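Alcohol dehydrogenase (Thermus thermophilus, PDB 2EIH) binds zinc and probably acts as an oxidoreductase that converts alcohols to carbonyl compounds with a nicotinamide cofactor. Local coordinates at residues D168-M173 / K238-T243; G258-I263 / Q283-G288. All blocks are in the same frame, centred on the assembly; numbering follows the deposited sequence.

Both contacts pair parallel strands of one six-stranded sheet, and together they show how such a sheet changes from its middle to its edge within the chain. Contact 1 (168-173 with 238-243) is a central pair and contact 2 (258-263 with 283-288) an outer one; their centres lie about 10 Å apart. Strands 236-241 and 259-263 are neighbours, and Val239 N and O probably bond to Arg260 O and Ala262 N. Both contacts are largely buried. Contact 1 adds a salt bridge to valine and leucine packing, whereas contact 2 has glycines, isoleucines and a lodged water, and its outer strand continues into a neighbouring subunit.

Contact 1: residues D168-M173 / K238-T243; sequences DDVLVM and KVVDHT
At the centre of the Rossmann-type sheet, strand 169-172 and the strand carrying Lys238 to Asp241 run parallel, as expected where the first and fourth strands of this fold meet. Backbone bonds alternate between them: Lys238 N gives to Asp169 O, Leu171 N to Lys238 O, Val240 N to Leu171 O (2.7 Å) and Met173 N to Val240 O. Leu171 and Val239 run alongside each other out of one face, with Leu171 CB 4.0 Å from Val239 CG2; on the other face Val170 CG1 meets Val240 CG2 at 4.3 Å. A charged pair closes the start of the strands. Bent at chi2 (59°) and again at chi4 (-82°), the Lys238 chain curls round to bring NZ within 2.6 Å of Asp168 OD2, on the syn side but 30° out of the carboxylate plane. The same ammonium also gives to Leu162 O, while Asp168 OD2 accepts from Arg165 N. A methionine in place of Lys238 would probably leave the buried Asp168 carboxylate without its countercharge and Leu162 O without this donor. At the far end, Asp241 OD2 accepts from Thr243 N, an Asx turn, and from Thr243 OG1 on its syn lone pair, with Met173 CB packed 3.6 Å from OD2. Helix 180-189 packs on the Val170, Val172 and Val240 face, helix 248-254 on that of Leu171 and Val239, and strand 193-198 flanks strand 169-172.

Contact 2: residues G258-I263 / Q283-G288; sequences GGRIAI and QLSILG
Ile263 reaches alongside Ile286 on one face of the sheet, although they are not register partners: Ile263 is paired with Gly288, which has no side chain to set against it. With chi2 extended at -178°, Ile263 sends CD1 back along the sheet to within 4.0 Å of Ile286 CG2, and Phe248 of helix 248-254 touches both. Ile261 projects from this same face. On the reverse face the stems of Arg260 and Ser285 meet, Arg260 CG standing 3.9 Å from Ser285 CB, while the guanidinium runs on to give an NH2 bond to Lys161 O. Leu287, also on this face, packs on Ser285 of a neighbouring subunit.

Between the faces, the backbone bonds run from Ser285 N to Gly259 O (2.9 Å), Ile261 N to Ser285 O, Leu287 N to Ile261 O and Ile263 N to Leu287 O. The first is the most bent (N-H...O angle 142°) and the last nearly straight (N-H...O angle 173°). Near that bent bond the chains enter the sheet through Gly258 and Gln283, both of positive phi; Gln283 ends the preceding helix in a Schellman motif, and Leu284 CD1 lies 3.7 Å from Gly258 N. A water lodged here lies 2.9 Å from Gln283 O and 3.1 Å from Gly259 O.

The arrangement is a beta-alpha-beta unit, strand 259-263, helix 278-281 and strand 285-288, at the edge of a Rossmann-type sheet within this chain. Ser285, Ile286 and Leu287 pair antiparallel with a strand of that neighbouring subunit, making the sheet continuous across the interface, as in dimers of medium-chain alcohol dehydrogenases.

Contact 1: residues D168-M173 / K238-T243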
loop_
_atom_site.group_PDB
_atom_site.type_symbol
_atom_site.label_atom_id
_atom_site.label_comp_id
_atom_site.label_asym_id
_atom_site.label_seq_id
_atom_site.Cartn_x
_atom_site.Cartn_y
_atom_site.Cartn_z
ATOM N N ASP A 168 7.094 10.336 12.850
ATOM C CA ASP A 168 7.828 9.121 13.187
ATOM C C ASP A 168 9.107 9.435 13.927
ATOM O O ASP A 168 9.781 10.433 13.653
ATOM C CB ASP A 168 8.258 8.352 11.939
ATOM C CG ASP A 168 7.219 7.386 11.461
ATOM O OD1 ASP A 168 6.165 7.271 12.119
ATOM O OD2 ASP A 168 7.454 6.742 10.422
ATOM N N ASP A 169 9.447 8.558 14.856
ATOM C CA ASP A 169 10.694 8.676 15.576
ATOM C C ASP A 169 11.590 7.647 14.908
ATOM O O ASP A 169 11.383 6.441 15.046
ATOM C CB ASP A 169 10.498 8.357 17.052
ATOM C CG ASP A 169 10.107 9.578 17.844
ATOM O OD1 ASP A 169 9.074 9.538 18.543
ATOM O OD2 ASP A 169 10.848 10.591 17.765
ATOM N N VAL A 170 12.558 8.134 14.142
ATOM C CA VAL A 170 13.486 7.258 13.447
ATOM C C VAL A 170 14.816 7.202 14.202
ATOM O O VAL A 170 15.343 8.229 14.626
ATOM C CB VAL A 170 13.742 7.754 12.003
ATOM C CG1 VAL A 170 14.746 6.843 11.309
ATOM C CG2 VAL A 170 12.440 7.782 11.223
ATOM N N LEU A 171 15.339 5.996 14.391
ATOM C CA LEU A 171 16.619 5.805 15.066
ATOM C C LEU A 171 17.619 5.326 14.018
ATOM O O LEU A 171 17.375 4.329 13.331
ATOM C CB LEU A 171 16.496 4.760 16.185
ATOM C CG LEU A 171 17.777 4.243 16.870
ATOM C CD1 LEU A 171 18.396 5.331 17.752
ATOM C CD2 LEU A 171 17.436 3.030 17.723
ATOM N N VAL A 172 18.724 6.054 13.878
ATOM C CA VAL A 172 19.775 5.687 12.928
ATOM C C VAL A 172 21.012 5.260 13.739
ATOM O O VAL A 172 21.470 5.998 14.612
ATOM C CB VAL A 172 20.169 6.879 12.034
ATOM C CG1 VAL A 172 21.231 6.446 11.031
ATOM C CG2 VAL A 172 18.940 7.414 11.312
ATOM N N MET A 173 21.550 4.079 13.441
ATOM C CA MET A 173 22.712 3.558 14.150
ATOM C C MET A 173 24.064 3.938 13.568
ATOM O O MET A 173 24.242 4.006 12.347
ATOM C CB MET A 173 22.629 2.032 14.245
ATOM C CG MET A 173 21.481 1.499 15.065
ATOM S SD MET A 173 21.630 1.910 16.813
ATOM C CE MET A 173 22.550 0.459 17.412
ATOM N N LYS A 238 10.756 3.640 13.902
ATOM C CA LYS A 238 11.513 3.092 12.781
ATOM C C LYS A 238 12.995 3.110 13.094
ATOM O O LYS A 238 13.491 4.079 13.662
ATOM C CB LYS A 238 11.273 3.906 11.505
ATOM C CG LYS A 238 10.045 3.505 10.708
ATOM C CD LYS A 238 8.773 3.632 11.515
ATOM C CE LYS A 238 7.564 3.176 10.713
ATOM N NZ LYS A 238 7.021 4.208 9.793
ATOM N N VAL A 239 13.704 2.051 12.714
ATOM C CA VAL A 239 15.138 1.970 12.972
ATOM C C VAL A 239 15.978 1.588 11.751
ATOM O O VAL A 239 15.686 0.619 11.060
ATOM C CB VAL A 239 15.437 0.955 14.084
ATOM C CG1 VAL A 239 16.935 0.901 14.350
ATOM C CG2 VAL A 239 14.679 1.342 15.342
ATOM N N VAL A 240 17.025 2.366 11.492
ATOM C CA VAL A 240 17.925 2.083 10.382
ATOM C C VAL A 240 19.227 1.563 10.968
ATOM O O VAL A 240 19.939 2.294 11.647
ATOM C CB VAL A 240 18.236 3.336 9.567
ATOM C CG1 VAL A 240 19.151 2.976 8.413
ATOM C CG2 VAL A 240 16.953 3.969 9.071
ATOM N N ASP A 241 19.534 0.302 10.698
ATOM C CA ASP A 241 20.739 -0.315 11.222
ATOM C C ASP A 241 21.599 -0.922 10.111
ATOM O O ASP A 241 21.086 -1.616 9.237
ATOM C CB ASP A 241 20.351 -1.405 12.219
ATOM C CG ASP A 241 21.527 -1.892 13.023
ATOM O OD1 ASP A 241 21.376 -2.855 13.796
ATOM O OD2 ASP A 241 22.610 -1.303 12.882
ATOM N N HIS A 242 22.903 -0.671 10.133
ATOM C CA HIS A 242 23.775 -1.238 9.104
ATOM C C HIS A 242 24.907 -2.013 9.752
ATOM O O HIS A 242 25.848 -2.432 9.083
ATOM C CB HIS A 242 24.376 -0.142 8.220
ATOM C CG HIS A 242 25.364 0.724 8.932
ATOM N ND1 HIS A 242 24.987 1.728 9.798
ATOM C CD2 HIS A 242 26.719 0.709 8.946
ATOM C CE1 HIS A 242 26.063 2.294 10.313
ATOM N NE2 HIS A 242 27.128 1.691 9.811
ATOM N N THR A 243 24.819 -2.191 11.060
ATOM C CA THR A 243 25.849 -2.914 11.775
ATOM C C THR A 243 25.275 -4.203 12.352
ATOM O O THR A 243 25.663 -5.302 11.945
ATOM C CB THR A 243 26.448 -2.041 12.895
ATOM O OG1 THR A 243 25.423 -1.654 13.823
ATOM C CG2 THR A 243 27.077 -0.790 12.292
#

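Contact 2: residues G258-I263 / Q283-G288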
loop_
_atom_site.group_PDB
_atom_site.type_symbol
_atom_site.label_atom_id
_atom_site.label_comp_id
_atom_site.label_asym_id
_atom_site.label_seq_id
_atom_site.Cartn_x
_atom_site.Cartn_y
_atom_site.Cartn_z
ATOM N N GLY A 258 5.461 -2.653 17.783
ATOM C CA GLY A 258 5.038 -2.609 16.394
ATOM C C GLY A 258 6.001 -1.838 15.520
ATOM O O GLY A 258 5.654 -1.416 14.416
ATOM N N GLY A 259 7.218 -1.665 16.020
ATOM C CA GLY A 259 8.230 -0.932 15.287
ATOM C C GLY A 259 8.855 -1.726 14.159
ATOM O O GLY A 259 8.750 -2.953 14.090
ATOM N N ARG A 260 9.518 -1.009 13.267
ATOM C CA ARG A 260 10.170 -1.624 12.139
ATOM C C ARG A 260 11.659 -1.332 12.182
ATOM O O ARG A 260 12.086 -0.227 12.515
ATOM C CB ARG A 260 9.509 -1.123 10.853
ATOM C CG ARG A 260 8.080 -1.624 10.766
ATOM C CD ARG A 260 7.141 -0.716 10.022
ATOM N NE ARG A 260 7.319 -0.746 8.583
ATOM C CZ ARG A 260 6.483 -0.152 7.734
ATOM N NH1 ARG A 260 5.423 0.505 8.191
ATOM N NH2 ARG A 260 6.698 -0.204 6.426
ATOM N N ILE A 261 12.448 -2.352 11.866
ATOM C CA ILE A 261 13.901 -2.243 11.866
ATOM C C ILE A 261 14.415 -2.665 10.493
ATOM O O ILE A 261 14.167 -3.780 10.053
ATOM C CB ILE A 261 14.498 -3.162 12.952
ATOM C CG1 ILE A 261 13.876 -2.818 14.316
ATOM C CG2 ILE A 261 16.011 -3.013 13.004
ATOM C CD1 ILE A 261 14.099 -3.877 15.394
ATOM N N ALA A 262 15.110 -1.760 9.811
ATOM C CA ALA A 262 15.658 -2.056 8.493
ATOM C C ALA A 262 17.150 -2.335 8.649
ATOM O O ALA A 262 17.881 -1.544 9.241
ATOM C CB ALA A 262 15.443 -0.876 7.552
ATOM N N ILE A 263 17.597 -3.464 8.121
ATOM C CA ILE A 263 18.996 -3.838 8.216
ATOM C C ILE A 263 19.680 -3.939 6.866
ATOM O O ILE A 263 19.281 -4.719 6.009
ATOM C CB ILE A 263 19.154 -5.173 8.960
ATOM C CG1 ILE A 263 18.837 -4.975 10.441
ATOM C CG2 ILE A 263 20.558 -5.712 8.764
ATOM C CD1 ILE A 263 19.001 -6.214 11.270
ATOM N N GLN A 283 5.244 -7.478 18.299
ATOM C CA GLN A 283 4.964 -7.320 16.880
ATOM C C GLN A 283 5.977 -6.471 16.106
ATOM O O GLN A 283 5.610 -5.647 15.271
ATOM C CB GLN A 283 3.564 -6.734 16.695
ATOM C CG GLN A 283 2.490 -7.507 17.425
ATOM C CD GLN A 283 1.091 -7.135 16.975
ATOM O OE1 GLN A 283 0.703 -7.379 15.830
ATOM N NE2 GLN A 283 0.327 -6.528 17.874
ATOM N N LEU A 284 7.255 -6.678 16.382
ATOM C CA LEU A 284 8.296 -5.948 15.685
ATOM C C LEU A 284 8.508 -6.556 14.305
ATOM O O LEU A 284 8.084 -7.686 14.040
ATOM C CB LEU A 284 9.592 -5.994 16.496
ATOM C CG LEU A 284 9.744 -4.956 17.614
ATOM C CD1 LEU A 284 8.445 -4.726 18.366
ATOM C CD2 LEU A 284 10.839 -5.424 18.552
ATOM N N SER A 285 9.153 -5.796 13.424
ATOM C CA SER A 285 9.429 -6.248 12.058
ATOM C C SER A 285 10.890 -5.991 11.726
ATOM O O SER A 285 11.388 -4.887 11.901
ATOM C CB SER A 285 8.570 -5.474 11.047
ATOM O OG SER A 285 7.190 -5.439 11.425
ATOM N N ILE A 286 11.576 -7.017 11.251
ATOM C CA ILE A 286 12.970 -6.885 10.861
ATOM C C ILE A 286 13.017 -7.061 9.354
ATOM O O ILE A 286 12.616 -8.097 8.831
ATOM C CB ILE A 286 13.835 -7.961 11.516
ATOM C CG1 ILE A 286 13.695 -7.868 13.032
ATOM C CG2 ILE A 286 15.292 -7.786 11.103
ATOM C CD1 ILE A 286 14.073 -9.128 13.748
ATOM N N LEU A 287 13.532 -6.057 8.664
ATOM C CA LEU A 287 13.565 -6.079 7.218
ATOM C C LEU A 287 14.969 -5.976 6.635
ATOM O O LEU A 287 15.701 -5.027 6.918
ATOM C CB LEU A 287 12.717 -4.916 6.706
ATOM C CG LEU A 287 11.374 -4.715 7.429
ATOM C CD1 LEU A 287 10.883 -3.290 7.269
ATOM C CD2 LEU A 287 10.360 -5.699 6.893
ATOM N N GLY A 288 15.350 -6.948 5.814
ATOM C CA GLY A 288 16.667 -6.899 5.198
ATOM C C GLY A 288 16.575 -6.067 3.928
ATOM O O GLY A 288 15.573 -6.132 3.217
HETATM O O HOH W 1 6.036 -3.871 12.988
#